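Local coordinates for protein glutathione S-transferase omega-like 2 (Saccharomyces cerevisiae, PDB 5LKB) that acts as a glutathione-dependent thiol transferase, dehydroascorbate reductase and dimethylarsinic acid reductase, and reacts with glutathionyl-(hydro)quinones, at residues S18-T23 with Q167-N172; R37-V42 with W162-Q167; W322-Y327 with P365-L370. All blocks are in the same frame, centred on the assembly; numbering follows the deposited sequence.

Interaction 1: residues S18-T23 with Q167-N172; sequences SSFRET and QTIVNN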
loop_
_atom_site.group_PDB
_atom_site.type_symbol
_atom_site.label_atom_id
_atom_site.label_comp_id
_atom_site.label_asym_id
_atom_site.label_seq_id
_atom_site.Cartn_x
_atom_site.Cartn_y
_atom_site.Cartn_z
ATOM N N SER A 18 26.314 -3.115 -15.246
ATOM C CA SER A 18 26.199 -4.146 -16.265
ATOM C C SER A 18 27.527 -4.345 -16.991
ATOM O O SER A 18 28.224 -3.381 -17.328
ATOM C CB SER A 18 25.187 -3.728 -17.304
ATOM O OG SER A 18 23.937 -3.519 -16.693
ATOM N N SER A 19 27.811 -5.610 -17.292
ATOM C CA SER A 19 29.108 -6.025 -17.798
ATOM C C SER A 19 29.198 -6.069 -19.304
ATOM O O SER A 19 30.317 -5.988 -19.814
ATOM C CB SER A 19 29.432 -7.431 -17.315
ATOM O OG SER A 19 29.334 -7.454 -15.922
ATOM N N PHE A 20 28.107 -6.179 -20.053
ATOM C CA PHE A 20 28.166 -6.363 -21.502
ATOM C C PHE A 20 27.709 -5.061 -22.139
ATOM O O PHE A 20 26.533 -4.690 -22.058
ATOM C CB PHE A 20 27.346 -7.553 -21.981
ATOM C CG PHE A 20 27.796 -8.854 -21.408
ATOM C CD1 PHE A 20 27.288 -9.299 -20.202
ATOM C CD2 PHE A 20 28.760 -9.620 -22.054
ATOM C CE1 PHE A 20 27.696 -10.506 -19.660
ATOM C CE2 PHE A 20 29.199 -10.810 -21.504
ATOM C CZ PHE A 20 28.660 -11.253 -20.292
ATOM N N ARG A 21 28.606 -4.380 -22.830
ATOM C CA ARG A 21 28.385 -3.007 -23.207
ATOM C C ARG A 21 28.756 -2.725 -24.661
ATOM O O ARG A 21 28.917 -1.557 -25.040
ATOM C CB ARG A 21 29.205 -2.115 -22.274
ATOM C CG ARG A 21 28.934 -2.425 -20.781
ATOM C CD ARG A 21 27.469 -2.153 -20.284
ATOM N NE ARG A 21 27.200 -0.709 -20.304
ATOM C CZ ARG A 21 27.344 0.120 -19.267
ATOM N NH1 ARG A 21 27.761 -0.327 -18.091
ATOM N NH2 ARG A 21 27.133 1.413 -19.401
ATOM N N GLU A 22 28.729 -3.757 -25.476
ATOM C CA GLU A 22 29.081 -3.606 -26.890
ATOM C C GLU A 22 27.913 -3.100 -27.727
ATOM O O GLU A 22 26.777 -2.919 -27.242
ATOM C CB GLU A 22 29.705 -4.883 -27.444
ATOM C CG GLU A 22 31.266 -4.895 -27.180
ATOM C CD GLU A 22 32.062 -4.204 -28.271
ATOM O OE1 GLU A 22 31.433 -3.608 -29.157
ATOM O OE2 GLU A 22 33.329 -4.271 -28.170
ATOM N N THR A 23 28.176 -2.822 -28.994
ATOM C CA THR A 23 27.187 -2.268 -29.900
ATOM C C THR A 23 27.162 -3.088 -31.179
ATOM O O THR A 23 27.915 -4.048 -31.329
ATOM C CB THR A 23 27.424 -0.781 -30.173
ATOM O OG1 THR A 23 26.249 -0.236 -30.788
ATOM C CG2 THR A 23 28.681 -0.549 -31.073
ATOM N N GLN A 167 27.306 -16.453 -30.297
ATOM C CA GLN A 167 26.769 -16.996 -29.039
ATOM C C GLN A 167 27.307 -16.223 -27.850
ATOM O O GLN A 167 27.905 -16.789 -26.944
ATOM C CB GLN A 167 26.985 -18.500 -28.905
ATOM C CG GLN A 167 26.390 -19.223 -30.086
ATOM C CD GLN A 167 26.172 -20.693 -29.846
ATOM O OE1 GLN A 167 26.231 -21.176 -28.708
ATOM N NE2 GLN A 167 25.886 -21.424 -30.923
ATOM N N THR A 168 27.152 -14.902 -27.918
ATOM C CA THR A 168 27.615 -14.031 -26.855
ATOM C C THR A 168 26.505 -13.050 -26.536
ATOM O O THR A 168 25.632 -12.772 -27.362
ATOM C CB THR A 168 28.893 -13.243 -27.274
ATOM O OG1 THR A 168 28.661 -12.530 -28.497
ATOM C CG2 THR A 168 30.116 -14.175 -27.395
ATOM N N ILE A 169 26.637 -12.437 -25.371
ATOM C CA ILE A 169 25.812 -11.297 -25.029
ATOM C C ILE A 169 26.451 -10.048 -25.609
ATOM O O ILE A 169 27.579 -9.691 -25.235
ATOM C CB ILE A 169 25.691 -11.198 -23.511
ATOM C CG1 ILE A 169 25.073 -12.472 -22.976
ATOM C CG2 ILE A 169 24.923 -9.948 -23.112
ATOM C CD1 ILE A 169 24.830 -12.417 -21.493
ATOM N N VAL A 170 25.734 -9.387 -26.515
ATOM C CA VAL A 170 26.196 -8.123 -27.087
ATOM C C VAL A 170 26.152 -7.047 -26.028
ATOM O O VAL A 170 27.128 -6.338 -25.763
ATOM C CB VAL A 170 25.367 -7.729 -28.332
ATOM C CG1 VAL A 170 25.766 -6.319 -28.854
ATOM C CG2 VAL A 170 25.480 -8.822 -29.438
ATOM N N ASN A 171 24.999 -6.928 -25.364
ATOM C CA ASN A 171 24.772 -5.808 -24.469
ATOM C C ASN A 171 23.676 -6.251 -23.509
ATOM O O ASN A 171 22.663 -6.808 -23.959
ATOM C CB ASN A 171 24.371 -4.571 -25.220
ATOM C CG ASN A 171 24.485 -3.322 -24.422
ATOM O OD1 ASN A 171 23.719 -3.146 -23.451
ATOM N ND2 ASN A 171 25.362 -2.399 -24.801
ATOM N N ASN A 172 23.888 -6.024 -22.195
ATOM C CA ASN A 172 22.866 -6.266 -21.172
ATOM C C ASN A 172 22.587 -5.011 -20.362
ATOM O O ASN A 172 22.074 -5.100 -19.228
ATOM C CB ASN A 172 23.187 -7.493 -20.332
ATOM C CG ASN A 172 24.277 -7.248 -19.333
ATOM O OD1 ASN A 172 25.101 -6.306 -19.524
ATOM N ND2 ASN A 172 24.317 -8.082 -18.252
HETATM O O HOH W 1 26.032 -7.565 -15.973
#

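Interaction 2: residues R37-V42 with W162-Q167; sequences RYWLYV and WDLETQ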
loop_
_atom_site.group_PDB
_atom_site.type_symbol
_atom_site.label_atom_id
_atom_site.label_comp_id
_atom_site.label_asym_id
_atom_site.label_seq_id
_atom_site.Cartn_x
_atom_site.Cartn_y
_atom_site.Cartn_z
ATOM N N ARG A 37 19.601 -12.661 -36.702
ATOM C CA ARG A 37 20.877 -12.899 -36.041
ATOM C C ARG A 37 20.824 -12.616 -34.538
ATOM O O ARG A 37 21.508 -13.280 -33.747
ATOM C CB ARG A 37 22.000 -12.038 -36.676
ATOM C CG ARG A 37 23.340 -12.180 -35.960
ATOM C CD ARG A 37 24.478 -11.516 -36.728
ATOM N NE ARG A 37 25.640 -11.617 -35.880
ATOM C CZ ARG A 37 26.860 -11.165 -36.196
ATOM N NH1 ARG A 37 27.049 -10.520 -37.343
ATOM N NH2 ARG A 37 27.870 -11.310 -35.334
ATOM N N TYR A 38 20.102 -11.560 -34.138
ATOM C CA TYR A 38 20.057 -11.144 -32.734
ATOM C C TYR A 38 18.721 -11.491 -32.093
ATOM O O TYR A 38 17.685 -11.578 -32.757
ATOM C CB TYR A 38 20.364 -9.646 -32.638
ATOM C CG TYR A 38 21.725 -9.289 -33.254
ATOM C CD1 TYR A 38 22.903 -9.456 -32.554
ATOM C CD2 TYR A 38 21.785 -8.785 -34.519
ATOM C CE1 TYR A 38 24.142 -9.170 -33.125
ATOM C CE2 TYR A 38 23.007 -8.515 -35.110
ATOM C CZ TYR A 38 24.175 -8.671 -34.387
ATOM O OH TYR A 38 25.459 -8.394 -34.923
ATOM N N TRP A 39 18.765 -11.619 -30.767
ATOM C CA TRP A 39 17.624 -12.045 -29.982
ATOM C C TRP A 39 17.580 -11.185 -28.723
ATOM O O TRP A 39 18.599 -10.719 -28.223
ATOM C CB TRP A 39 17.752 -13.508 -29.539
ATOM C CG TRP A 39 16.415 -14.205 -29.488
ATOM C CD1 TRP A 39 15.691 -14.522 -28.392
ATOM C CD2 TRP A 39 15.680 -14.662 -30.607
ATOM N NE1 TRP A 39 14.517 -15.149 -28.766
ATOM C CE2 TRP A 39 14.511 -15.255 -30.136
ATOM C CE3 TRP A 39 15.910 -14.642 -31.972
ATOM C CZ2 TRP A 39 13.584 -15.831 -30.992
ATOM C CZ3 TRP A 39 15.009 -15.176 -32.798
ATOM C CH2 TRP A 39 13.835 -15.771 -32.315
ATOM N N LEU A 40 16.375 -10.947 -28.249
ATOM C CA LEU A 40 16.134 -10.115 -27.083
ATOM C C LEU A 40 15.439 -10.994 -26.057
ATOM O O LEU A 40 14.276 -11.384 -26.256
ATOM C CB LEU A 40 15.298 -8.888 -27.484
ATOM C CG LEU A 40 15.034 -7.915 -26.330
ATOM C CD1 LEU A 40 16.423 -7.304 -25.877
ATOM C CD2 LEU A 40 14.105 -6.837 -26.769
ATOM N N TYR A 41 16.124 -11.292 -24.937
ATOM C CA TYR A 41 15.564 -12.078 -23.839
ATOM C C TYR A 41 15.165 -11.116 -22.720
ATOM O O TYR A 41 15.973 -10.301 -22.290
ATOM C CB TYR A 41 16.598 -13.057 -23.271
ATOM C CG TYR A 41 17.024 -14.171 -24.244
ATOM C CD1 TYR A 41 16.260 -15.333 -24.354
ATOM C CD2 TYR A 41 18.155 -14.051 -25.042
ATOM C CE1 TYR A 41 16.616 -16.344 -25.231
ATOM C CE2 TYR A 41 18.515 -15.062 -25.899
ATOM C CZ TYR A 41 17.779 -16.216 -25.959
ATOM O OH TYR A 41 18.161 -17.217 -26.844
ATOM N N VAL A 42 13.905 -11.212 -22.265
ATOM C CA VAL A 42 13.349 -10.249 -21.327
ATOM C C VAL A 42 12.555 -10.974 -20.264
ATOM O O VAL A 42 12.224 -12.153 -20.388
ATOM C CB VAL A 42 12.400 -9.246 -22.010
ATOM C CG1 VAL A 42 13.086 -8.522 -23.151
ATOM C CG2 VAL A 42 11.186 -9.951 -22.564
ATOM N N TRP A 162 21.346 -10.697 -27.500
ATOM C CA TRP A 162 22.131 -11.919 -27.759
ATOM C C TRP A 162 22.450 -12.019 -29.242
ATOM O O TRP A 162 21.600 -11.740 -30.089
ATOM C CB TRP A 162 21.282 -13.131 -27.428
ATOM C CG TRP A 162 21.955 -14.514 -27.625
ATOM C CD1 TRP A 162 21.706 -15.415 -28.638
ATOM C CD2 TRP A 162 22.916 -15.138 -26.767
ATOM N NE1 TRP A 162 22.423 -16.553 -28.417
ATOM C CE2 TRP A 162 23.219 -16.407 -27.326
ATOM C CE3 TRP A 162 23.569 -14.753 -25.611
ATOM C CZ2 TRP A 162 24.107 -17.308 -26.707
ATOM C CZ3 TRP A 162 24.477 -15.650 -25.011
ATOM C CH2 TRP A 162 24.757 -16.892 -25.594
ATOM N N ASP A 163 23.696 -12.463 -29.542
ATOM C CA ASP A 163 24.126 -12.723 -30.913
ATOM C C ASP A 163 24.148 -14.215 -31.154
ATOM O O ASP A 163 24.939 -14.932 -30.529
ATOM C CB ASP A 163 25.529 -12.157 -31.165
ATOM C CG ASP A 163 26.022 -12.508 -32.552
ATOM O OD1 ASP A 163 25.152 -12.640 -33.423
ATOM O OD2 ASP A 163 27.263 -12.592 -32.722
ATOM N N LEU A 164 23.292 -14.674 -32.067
ATOM C CA LEU A 164 23.241 -16.096 -32.420
ATOM C C LEU A 164 24.487 -16.574 -33.160
ATOM O O LEU A 164 24.808 -17.760 -33.084
ATOM C CB LEU A 164 22.011 -16.367 -33.279
ATOM C CG LEU A 164 20.649 -16.234 -32.554
ATOM C CD1 LEU A 164 19.548 -16.196 -33.642
ATOM C CD2 LEU A 164 20.418 -17.352 -31.530
ATOM N N GLU A 165 25.222 -15.681 -33.802
ATOM C CA GLU A 165 26.387 -16.136 -34.569
ATOM C C GLU A 165 27.581 -16.436 -33.668
ATOM O O GLU A 165 28.234 -17.481 -33.798
ATOM C CB GLU A 165 26.722 -15.077 -35.603
ATOM C CG GLU A 165 25.779 -15.124 -36.816
ATOM C CD GLU A 165 26.284 -14.323 -38.013
ATOM O OE1 GLU A 165 27.480 -13.883 -38.029
ATOM O OE2 GLU A 165 25.462 -14.123 -38.934
ATOM N N THR A 166 27.925 -15.519 -32.778
ATOM C CA THR A 166 29.054 -15.729 -31.895
ATOM C C THR A 166 28.631 -16.361 -30.561
ATOM O O THR A 166 29.494 -16.755 -29.761
ATOM C CB THR A 166 29.790 -14.390 -31.686
ATOM O OG1 THR A 166 28.910 -13.467 -31.020
ATOM C CG2 THR A 166 30.256 -13.743 -33.004
ATOM N N GLN A 167 27.306 -16.453 -30.297
ATOM C CA GLN A 167 26.769 -16.996 -29.039
ATOM C C GLN A 167 27.307 -16.223 -27.850
ATOM O O GLN A 167 27.905 -16.789 -26.944
ATOM C CB GLN A 167 26.985 -18.500 -28.905
ATOM C CG GLN A 167 26.390 -19.223 -30.086
ATOM C CD GLN A 167 26.172 -20.693 -29.846
ATOM O OE1 GLN A 167 26.231 -21.176 -28.708
ATOM N NE2 GLN A 167 25.886 -21.424 -30.923
#

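Interaction 3: residues W322-Y327 with P365-L370; sequences WVRNLY and PDIRPL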
loop_
_atom_site.group_PDB
_atom_site.type_symbol
_atom_site.label_atom_id
_atom_site.label_comp_id
_atom_site.label_asym_id
_atom_site.label_seq_id
_atom_site.Cartn_x
_atom_site.Cartn_y
_atom_site.Cartn_z
ATOM N N TRP A 322 -0.476 11.758 -18.562
ATOM C CA TRP A 322 0.584 11.377 -19.472
ATOM C C TRP A 322 0.719 9.853 -19.592
ATOM O O TRP A 322 0.887 9.321 -20.695
ATOM C CB TRP A 322 1.861 12.068 -18.986
ATOM C CG TRP A 322 3.146 11.552 -19.564
ATOM C CD1 TRP A 322 3.784 11.993 -20.703
ATOM C CD2 TRP A 322 3.964 10.508 -19.041
ATOM N NE1 TRP A 322 4.914 11.274 -20.890
ATOM C CE2 TRP A 322 5.061 10.356 -19.889
ATOM C CE3 TRP A 322 3.857 9.663 -17.923
ATOM C CZ2 TRP A 322 6.061 9.412 -19.658
ATOM C CZ3 TRP A 322 4.822 8.752 -17.679
ATOM C CH2 TRP A 322 5.913 8.604 -18.547
ATOM N N VAL A 323 0.654 9.111 -18.470
ATOM C CA VAL A 323 0.918 7.686 -18.551
ATOM C C VAL A 323 -0.289 6.970 -19.150
ATOM O O VAL A 323 -0.129 5.964 -19.850
ATOM C CB VAL A 323 1.344 7.126 -17.166
ATOM C CG1 VAL A 323 0.136 6.937 -16.215
ATOM C CG2 VAL A 323 1.986 5.782 -17.308
ATOM N N ARG A 324 -1.500 7.462 -18.857
ATOM C CA ARG A 324 -2.692 6.890 -19.459
ATOM C C ARG A 324 -2.720 7.150 -20.957
ATOM O O ARG A 324 -3.115 6.256 -21.716
ATOM C CB ARG A 324 -3.967 7.444 -18.805
ATOM C CG ARG A 324 -4.173 6.820 -17.441
ATOM C CD ARG A 324 -5.431 7.383 -16.807
ATOM N NE ARG A 324 -5.338 8.813 -16.548
ATOM C CZ ARG A 324 -6.399 9.581 -16.299
ATOM N NH1 ARG A 324 -7.601 9.056 -16.313
ATOM N NH2 ARG A 324 -6.236 10.881 -16.067
ATOM N N ASN A 325 -2.270 8.333 -21.396
ATOM C CA ASN A 325 -2.210 8.593 -22.837
ATOM C C ASN A 325 -1.279 7.591 -23.517
ATOM O O ASN A 325 -1.613 7.019 -24.567
ATOM C CB ASN A 325 -1.737 10.025 -23.118
ATOM C CG ASN A 325 -1.657 10.332 -24.619
ATOM O OD1 ASN A 325 -2.603 10.071 -25.347
ATOM N ND2 ASN A 325 -0.556 10.887 -25.041
ATOM N N LEU A 326 -0.101 7.338 -22.923
ATOM C CA LEU A 326 0.839 6.380 -23.509
ATOM C C LEU A 326 0.257 4.977 -23.509
ATOM O O LEU A 326 0.295 4.267 -24.526
ATOM C CB LEU A 326 2.190 6.439 -22.810
ATOM C CG LEU A 326 2.939 7.748 -22.926
ATOM C CD1 LEU A 326 4.183 7.724 -22.109
ATOM C CD2 LEU A 326 3.285 8.076 -24.391
ATOM N N TYR A 327 -0.280 4.549 -22.370
ATOM C CA TYR A 327 -0.766 3.183 -22.295
ATOM C C TYR A 327 -1.911 2.948 -23.263
ATOM O O TYR A 327 -1.902 1.962 -23.991
ATOM C CB TYR A 327 -1.245 2.915 -20.846
ATOM C CG TYR A 327 -1.857 1.511 -20.699
ATOM C CD1 TYR A 327 -1.057 0.426 -20.382
ATOM C CD2 TYR A 327 -3.217 1.276 -20.926
ATOM C CE1 TYR A 327 -1.544 -0.830 -20.308
ATOM C CE2 TYR A 327 -3.706 0.024 -20.821
ATOM C CZ TYR A 327 -2.877 -1.031 -20.547
ATOM O OH TYR A 327 -3.373 -2.283 -20.406
ATOM N N PRO A 365 -8.529 -0.312 -10.852
ATOM C CA PRO A 365 -7.921 -1.249 -11.782
ATOM C C PRO A 365 -6.403 -1.041 -11.875
ATOM O O PRO A 365 -5.874 -0.137 -11.227
ATOM C CB PRO A 365 -8.562 -0.861 -13.132
ATOM C CG PRO A 365 -8.667 0.601 -13.015
ATOM C CD PRO A 365 -9.092 0.868 -11.525
ATOM N N ASP A 366 -5.705 -1.896 -12.615
ATOM C CA ASP A 366 -4.251 -1.706 -12.725
ATOM C C ASP A 366 -3.904 -0.326 -13.292
ATOM O O ASP A 366 -2.935 0.325 -12.861
ATOM C CB ASP A 366 -3.628 -2.825 -13.594
ATOM C CG ASP A 366 -3.762 -4.193 -12.982
ATOM O OD1 ASP A 366 -3.653 -4.365 -11.762
ATOM O OD2 ASP A 366 -4.086 -5.121 -13.714
ATOM N N ILE A 367 -4.611 0.097 -14.340
ATOM C CA ILE A 367 -4.483 1.450 -14.879
ATOM C C ILE A 367 -5.885 1.957 -15.229
ATOM O O ILE A 367 -6.642 1.268 -15.906
ATOM C CB ILE A 367 -3.563 1.453 -16.127
ATOM C CG1 ILE A 367 -3.361 2.865 -16.678
ATOM C CG2 ILE A 367 -3.994 0.461 -17.215
ATOM C CD1 ILE A 367 -2.693 3.781 -15.801
ATOM N N ARG A 368 -6.210 3.153 -14.786
ATOM C CA ARG A 368 -7.545 3.678 -15.043
ATOM C C ARG A 368 -7.697 4.076 -16.510
ATOM O O ARG A 368 -6.709 4.437 -17.176
ATOM C CB ARG A 368 -7.829 4.874 -14.160
ATOM C CG ARG A 368 -7.982 4.584 -12.643
ATOM C CD ARG A 368 -8.450 5.849 -11.918
ATOM N NE ARG A 368 -8.570 5.664 -10.473
ATOM C CZ ARG A 368 -8.547 6.659 -9.572
ATOM N NH1 ARG A 368 -8.381 7.918 -9.981
ATOM N NH2 ARG A 368 -8.657 6.408 -8.249
ATOM N N PRO A 369 -8.910 3.978 -17.032
ATOM C CA PRO A 369 -9.194 4.475 -18.375
ATOM C C PRO A 369 -8.948 5.967 -18.437
ATOM O O PRO A 369 -9.010 6.678 -17.442
ATOM C CB PRO A 369 -10.696 4.174 -18.549
ATOM C CG PRO A 369 -11.226 4.154 -17.221
ATOM C CD PRO A 369 -10.125 3.521 -16.346
ATOM N N LEU A 370 -8.707 6.457 -19.662
ATOM C CA LEU A 370 -8.503 7.890 -19.836
ATOM C C LEU A 370 -9.862 8.517 -20.121
ATOM O O LEU A 370 -10.273 8.709 -21.273
ATOM C CB LEU A 370 -7.482 8.157 -20.955
ATOM C CG LEU A 370 -6.994 9.597 -21.109
ATOM C CD1 LEU A 370 -6.844 10.360 -19.784
ATOM C CD2 LEU A 370 -5.705 9.606 -21.921
#

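Interaction 1: residues S18-T23 with Q167-N172
Phe-20 lies with one ring face over Ile-169, and this is the tight part of the contact. Ile-169 CB sits 3.9 Å from the ring centroid in a CH-pi contact, while its CG2 presses against CG of Phe-20. The amide of Asn-172 meets the ring's edge, its plane 83° from that of the ring. With CG set between the backbone N and the carbonyl carbon (chi1 76°), the amide turns to the loop, and OD1 accepts from Phe-20 N at 3.1 Å, the donor standing above the carbonyl plane. In return Asn-172 N donates to Phe-20 O. Asn-171 ND2 reaches Glu-22 O at 2.9 Å in a nearly straight bond, on a lone pair; the same nitrogen also bonds Glu-176, and OD1 accepts from Glu-173 N.

The other side is looser and faces solvent. Arg-21 turns away to bond Ser-18 O and pair with Glu-176, the carboxylate of Glu-22 heads off to His-28, and a water joins Ser-19 N to Asn-172 ND2, which also bonds Tyr-145 OH. The loop lies along strand 168-171, at one edge of the thioredoxin-like sheet, with Phe-20 also touching Ser-148 of helix 141-148 and Asn-171 touching Ile-177 of helix 174-182.

Interaction 2: residues R37-V42 with W162-Q167
Arg-37 and Asp-163 pair by a salt bridge where antiparallel strands 38-42 and 160-163 of the thioredoxin-like GST domain run side by side. The arginine side chain leaves CB with CG anti to the backbone N (chi1 176°) and stays extended. CG passes 3.2 Å from Asp-163 OD1, and CD lies near Glu-165 OE2. NE then donates to Asp-163 OD1 at 2.7 Å, and NH2 to Asp-163 OD2 at 3.0 Å, a side-on, two-nitrogen grip. NH2 also bonds Ile-30 O. The Glu-165 carboxylate stacks over one guanidinium face, planes 4° apart; its OE1 lies over the centre and faces NH1 by charge alone, since no N-H points at it. Over the opposite face sits Tyr-38 OH, bonded to Lys-32 O.

Asp-163 OD1 also takes Glu-165 N in an Asx turn, and OD2 takes Thr-166 N; these four bonds would probably favour the charged carboxylate. A very short Thr-166 OG1 contact is doubtful.

Trp-39 and Trp-162 form a hydrogen-bonded pair, Trp-162 N to Trp-39 O at 2.8 Å. Tyr-41, bonded to Glu-133, makes an offset edge-to-face pair with the Trp-162 indole, whose NE1 bonds Tyr-136; Tyr-41 CE2 stops 3.7 Å from Trp-162 CB.

Interaction 3: residues W322-Y327 with P365-L370
Arg-324 and Tyr-327, on helix 317-329 of the all-helical GST C-terminal domain, receive the extended C-terminal tail at Ile-367 and Leu-370. The packing contacts are made by these two tail residues. Ile-367 CG2 rests over one face of the Tyr-327 ring, 3.8 Å from its centroid and 15° off the normal, a CH-pi contact; its other branch ends in CD1, which meets Arg-324 CG and, more distantly, Val-323 CG1. Leu-370 splits its two methyls between Arg-324 and Asn-325: CD1 lies over the flat guanidinium face, 3.6 Å from Arg-324 CZ, while CD2 settles 3.7 Å from the backbone N of Asn-325. Leu-370 also touches Leu-273 of helix 269-273. Arg-324 CD packs 3.2 Å from Arg-368 O, a plain contact; that carbonyl is bonded to Trp-328 NE1.

The polar contacts belong to Arg-324. Its chain bends at chi3 (-64°), curling back so that NE bonds His-320 O within its own helix and NH1 faces the tail. An alanine in place of Arg-324 is likely to leave Pro-369 O without the NH1 that now bonds it and to uncover the Leu-370 methyl. That bond, from Arg-324 NH1 to Pro-369 O, is 3.0 Å long and bent to 143° at the hydrogen.

In the fold
Interactions 1 and 2 are built on one sheet, through its strands 160-163 and 168-171. The two strands follow each other in the chain, and Gln-167 is common to interactions 1 and 2; Thr-168 O probably accepts from Asp-163 N at 2.9 Å. Along the chain, interaction 2 is nested inside the loop closed by interaction 1, their centres 10 Å apart. Both approach the glutathione site: in one of its two conformers the Ser-18 side chain lies about 3 Å from that of Glu-173, and that of Tyr-41 is about 6 Å from that of Val-158. Interaction 3 is in the helical domain, across the chain's centre, away from the annotated sites; its centre is about 33 Å from each of the others.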